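Local coordinates for protein alanine racemase, biosynthetic (Pseudomonas aeruginosa PAO1, PDB 6A2F) that is a two-domain alanine racemase-family enzyme, pairing a TIM-barrel-type N-terminal domain with a C-terminal beta domain and carrying a pyridoxal-phosphate-modified lysine, at residues Q239-L243 and E314-G318; V289-I295 and V307-L312. All blocks are in the same frame, centred on the assembly; numbering follows the deposited sequence.

Interaction 1: Q239-L243 and E314-G318; sequences QLISL and EARVG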
# COMPACT_ATOMS: atom_id res chain seq x y z
N GLN A 239 -7.11 -15.93 7.65
CA GLN A 239 -7.38 -16.98 8.63
C GLN A 239 -6.72 -16.72 9.97
O GLN A 239 -5.71 -16.02 10.05
CB GLN A 239 -6.90 -18.34 8.10
CG GLN A 239 -7.97 -19.18 7.44
CD GLN A 239 -7.39 -20.40 6.74
OE1 GLN A 239 -6.54 -21.10 7.30
NE2 GLN A 239 -7.85 -20.65 5.52
N LEU A 240 -7.31 -17.30 11.01
CA LEU A 240 -6.65 -17.39 12.31
C LEU A 240 -5.53 -18.41 12.20
O LEU A 240 -5.77 -19.56 11.83
CB LEU A 240 -7.64 -17.81 13.40
CG LEU A 240 -8.76 -16.85 13.80
CD1 LEU A 240 -9.61 -17.52 14.87
CD2 LEU A 240 -8.21 -15.51 14.30
N ILE A 241 -4.31 -17.98 12.51
CA ILE A 241 -3.11 -18.82 12.42
C ILE A 241 -2.54 -19.11 13.82
O ILE A 241 -1.61 -19.91 13.97
CB ILE A 241 -2.03 -18.22 11.50
CG1 ILE A 241 -1.54 -16.86 12.04
CG2 ILE A 241 -2.56 -18.09 10.08
CD1 ILE A 241 -0.33 -16.28 11.32
N SER A 242 -3.10 -18.42 14.81
CA SER A 242 -2.72 -18.62 16.21
C SER A 242 -3.82 -18.17 17.15
O SER A 242 -4.61 -17.28 16.83
CB SER A 242 -1.42 -17.87 16.52
OG SER A 242 -0.99 -18.15 17.84
N LEU A 243 -3.87 -18.81 18.32
CA LEU A 243 -4.83 -18.47 19.36
C LEU A 243 -4.16 -18.62 20.73
O LEU A 243 -3.53 -19.65 21.01
CB LEU A 243 -6.07 -19.35 19.23
CG LEU A 243 -7.36 -19.04 19.99
CD1 LEU A 243 -7.63 -17.55 20.14
CD2 LEU A 243 -8.51 -19.72 19.26
N GLU A 314 -15.90 -20.14 20.65
CA GLU A 314 -15.86 -21.25 19.69
C GLU A 314 -14.90 -21.04 18.51
O GLU A 314 -14.69 -21.95 17.70
CB GLU A 314 -17.28 -21.58 19.19
CG GLU A 314 -18.15 -22.33 20.21
CD GLU A 314 -17.76 -23.79 20.39
OE1 GLU A 314 -16.64 -24.19 20.00
OE2 GLU A 314 -18.58 -24.56 20.94
N ALA A 315 -14.30 -19.85 18.43
CA ALA A 315 -13.31 -19.56 17.39
C ALA A 315 -12.08 -20.45 17.54
O ALA A 315 -11.58 -20.64 18.65
CB ALA A 315 -12.92 -18.09 17.44
N ARG A 316 -11.60 -20.99 16.42
CA ARG A 316 -10.46 -21.91 16.40
C ARG A 316 -9.47 -21.54 15.31
O ARG A 316 -9.84 -20.91 14.32
CB ARG A 316 -10.94 -23.36 16.21
CG ARG A 316 -11.79 -23.91 17.34
CD ARG A 316 -10.95 -24.27 18.56
NE ARG A 316 -10.66 -25.70 18.61
CZ ARG A 316 -11.33 -26.59 19.35
NH1 ARG A 316 -10.99 -27.87 19.33
NH2 ARG A 316 -12.35 -26.19 20.12
N VAL A 317 -8.21 -21.94 15.49
CA VAL A 317 -7.18 -21.79 14.46
C VAL A 317 -7.66 -22.44 13.16
O VAL A 317 -8.12 -23.59 13.16
CB VAL A 317 -5.83 -22.40 14.90
CG1 VAL A 317 -4.86 -22.51 13.73
CG2 VAL A 317 -5.22 -21.56 16.02
N GLY A 318 -7.59 -21.69 12.06
CA GLY A 318 -8.06 -22.15 10.76
C GLY A 318 -9.33 -21.46 10.30
O GLY A 318 -9.66 -21.51 9.12
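Gly-318 meets the bulged strand at Leu-240 through the single hydrogen bond between the two segments: its backbone N gives to Leu-240 O at 2.8 Å, with an N-H...O angle of 151°. The bond comes just before the classic beta bulge at Ile-241 and Ser-242, both facing Thr-268 on the neighbouring strand 264-269, and the Leu-240 backbone is also bonded to Asp-319.

Two apolar contacts follow. The CG2 methyl of Val-317 packs against Leu-243 CB at 4.0 Å, and Leu-240 CD1 reaches inward to the Ala-315 methyl at 4.2 Å.

A third group consists of side-chain carbons resting on backbone carbonyls. The other methyl of Val-317, CG1, placed anti to the backbone N (chi1 168°), lies 3.6 Å from Leu-240 O. Leu-240 CD1 lies 3.4 Å from Arg-316 O, Leu-243 CD2 touches Ala-315 O, and Gln-239 CG abuts Gly-318 O, its amide following past the same oxygen.

Around the contact, Ser-242 OG is hydrogen-bonded to Arg-130 O of the second subunit, whose Glu-104 packs on Val-317. The contact thus combines one backbone bond with side-chain carbons laid on carbonyl oxygens and two apolar touches: the bond from Gly-318, beside that of Asp-319, holds the end of the loop before strand 320-322 to the strand, and leucine and valine branches fit the loop's course to the C-terminal domain sheet.

Interaction 2: V289-I295 and V307-L312; sequences VGGRRAI and VDLSDL
Asp-308 N donates to Ile-295 O at 2.8 Å where strands 292-296 and 305-308 meet as an antiparallel beta hairpin, part of the C-terminal beta domain. The N-H is nearly straight at 165°, and Val-307 CA offers the same oxygen a CA-H...O contact.

Past this bond the chains part, and side chains bridge the gap. Leu-312 does much of the bridging. With its CG anti to the carbonyl carbon, it reaches in so that CD1 packs on the Ala-294 methyl at 3.8 Å and on Val-289 CB, and CD2 on Arg-292. The arginine chain folds at chi2 and chi3 (-84° and -53°), bringing its guanidinium back over the leucine, so that CD2 sits over the centre of one face, 3.7 Å from Arg-292 CZ. The same methyl also touches Arg-292 CB, filling the crook of the bent chain.

Deeper in, Val-289 and Leu-309 cross at about a right angle. Leu-309 CD2 rests against both methyls of Val-289, 3.8 Å from CG1 and from CG2, and Val-289 CG2 also approaches Val-307 CG2. Leu-240 of strand 234-246 packs on Val-289, Val-307 and Leu-309, extending this apolar layer.

Two turns shape the ends: a type I' turn joins Val-289 to Arg-292 through Gly-290 and Gly-291, and a type I turn runs from Leu-309 to Leu-312. An Asx turn leads into the latter, with Asp-308 OD1 accepting from Ser-310 N on the anti side but well out of the carboxylate plane and, through its syn lone pair, from Ser-310 OG at 2.8 Å.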
# COMPACT_ATOMS: atom_id res chain seq x y z
N VAL A 289 -14.84 -12.88 12.27
CA VAL A 289 -14.25 -14.19 12.52
C VAL A 289 -15.37 -15.22 12.47
O VAL A 289 -16.28 -15.20 13.30
CB VAL A 289 -13.50 -14.25 13.88
CG1 VAL A 289 -12.85 -15.61 14.08
CG2 VAL A 289 -12.47 -13.14 13.98
N GLY A 290 -15.32 -16.10 11.47
CA GLY A 290 -16.39 -17.07 11.23
C GLY A 290 -17.72 -16.40 10.94
O GLY A 290 -18.78 -16.90 11.32
N GLY A 291 -17.66 -15.25 10.27
CA GLY A 291 -18.83 -14.43 10.00
C GLY A 291 -19.26 -13.56 11.17
O GLY A 291 -20.18 -12.75 11.04
N ARG A 292 -18.59 -13.71 12.31
CA ARG A 292 -19.00 -13.02 13.54
C ARG A 292 -18.14 -11.78 13.83
O ARG A 292 -16.92 -11.80 13.67
CB ARG A 292 -18.97 -13.97 14.74
CG ARG A 292 -19.85 -15.22 14.59
CD ARG A 292 -21.30 -14.96 14.99
NE ARG A 292 -21.43 -14.38 16.32
CZ ARG A 292 -21.38 -15.06 17.47
NH1 ARG A 292 -21.20 -16.38 17.48
NH2 ARG A 292 -21.51 -14.42 18.62
N ARG A 293 -18.80 -10.71 14.26
CA ARG A 293 -18.13 -9.43 14.50
C ARG A 293 -17.17 -9.49 15.70
O ARG A 293 -17.50 -10.02 16.76
CB ARG A 293 -19.17 -8.33 14.68
CG ARG A 293 -18.66 -6.92 14.44
CD ARG A 293 -19.81 -5.92 14.39
NE ARG A 293 -20.25 -5.62 13.03
CZ ARG A 293 -19.76 -4.62 12.28
NH1 ARG A 293 -20.23 -4.42 11.06
NH2 ARG A 293 -18.81 -3.83 12.75
N ALA A 294 -15.97 -8.94 15.50
CA ALA A 294 -14.94 -8.85 16.53
C ALA A 294 -14.02 -7.67 16.23
O ALA A 294 -14.10 -7.08 15.15
CB ALA A 294 -14.13 -10.15 16.59
N ILE A 295 -13.16 -7.31 17.19
CA ILE A 295 -12.33 -6.11 17.06
C ILE A 295 -10.82 -6.38 17.17
O ILE A 295 -10.40 -7.38 17.75
CB ILE A 295 -12.77 -5.00 18.04
CG1 ILE A 295 -12.71 -5.48 19.49
CG2 ILE A 295 -14.15 -4.47 17.65
CD1 ILE A 295 -13.03 -4.42 20.53
N VAL A 307 -6.62 -10.06 16.91
CA VAL A 307 -8.01 -9.75 17.21
C VAL A 307 -8.42 -10.26 18.59
O VAL A 307 -7.92 -11.30 19.04
CB VAL A 307 -8.99 -10.30 16.15
CG1 VAL A 307 -8.76 -9.63 14.80
CG2 VAL A 307 -8.87 -11.82 16.03
N ASP A 308 -9.32 -9.53 19.25
CA ASP A 308 -9.85 -9.94 20.54
C ASP A 308 -10.96 -10.98 20.35
O ASP A 308 -12.04 -10.67 19.87
CB ASP A 308 -10.37 -8.73 21.32
CG ASP A 308 -10.70 -9.06 22.77
OD1 ASP A 308 -10.70 -10.25 23.13
OD2 ASP A 308 -10.97 -8.11 23.55
N LEU A 309 -10.67 -12.21 20.75
CA LEU A 309 -11.61 -13.32 20.57
C LEU A 309 -12.28 -13.76 21.88
O LEU A 309 -12.85 -14.86 21.95
CB LEU A 309 -10.92 -14.50 19.89
CG LEU A 309 -10.56 -14.34 18.41
CD1 LEU A 309 -9.67 -15.49 17.97
CD2 LEU A 309 -11.81 -14.28 17.54
N SER A 310 -12.23 -12.90 22.89
CA SER A 310 -12.77 -13.20 24.23
C SER A 310 -14.27 -13.52 24.26
O SER A 310 -14.70 -14.33 25.07
CB SER A 310 -12.46 -12.06 25.19
OG SER A 310 -11.06 -11.88 25.32
N ASP A 311 -15.03 -12.87 23.38
CA ASP A 311 -16.48 -13.08 23.30
C ASP A 311 -16.87 -14.03 22.16
O ASP A 311 -18.05 -14.14 21.81
CB ASP A 311 -17.21 -11.74 23.14
CG ASP A 311 -16.84 -10.74 24.23
OD1 ASP A 311 -16.89 -11.11 25.42
OD2 ASP A 311 -16.51 -9.59 23.89
N LEU A 312 -15.87 -14.70 21.59
CA LEU A 312 -16.12 -15.75 20.61
C LEU A 312 -15.41 -17.05 21.02
O LEU A 312 -14.40 -17.42 20.42
CB LEU A 312 -15.71 -15.30 19.20
CG LEU A 312 -16.39 -14.04 18.64
CD1 LEU A 312 -15.67 -13.57 17.38
CD2 LEU A 312 -17.87 -14.26 18.35

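After the TIM-barrel-type N-terminal part, the chain enters strand 234-246, whose residues 239-243 wait for a partner more than seventy residues later. In between it lays down strand 264-269 and then 289-295, which interaction 2 joins to 307-312, closing a short loop. Only afterwards does 314-318 return to the earlier strand in interaction 1, so the short closure lies wholly within the long one and the two do not cross. Together they tie the 292-296/305-308 hairpin, strand 234-246 and the loop before strand 320-322 to one another. Leu-309 links the two contacts, its CD1 packing on Leu-240 and lying 3.6 Å from Leu-243 CD1.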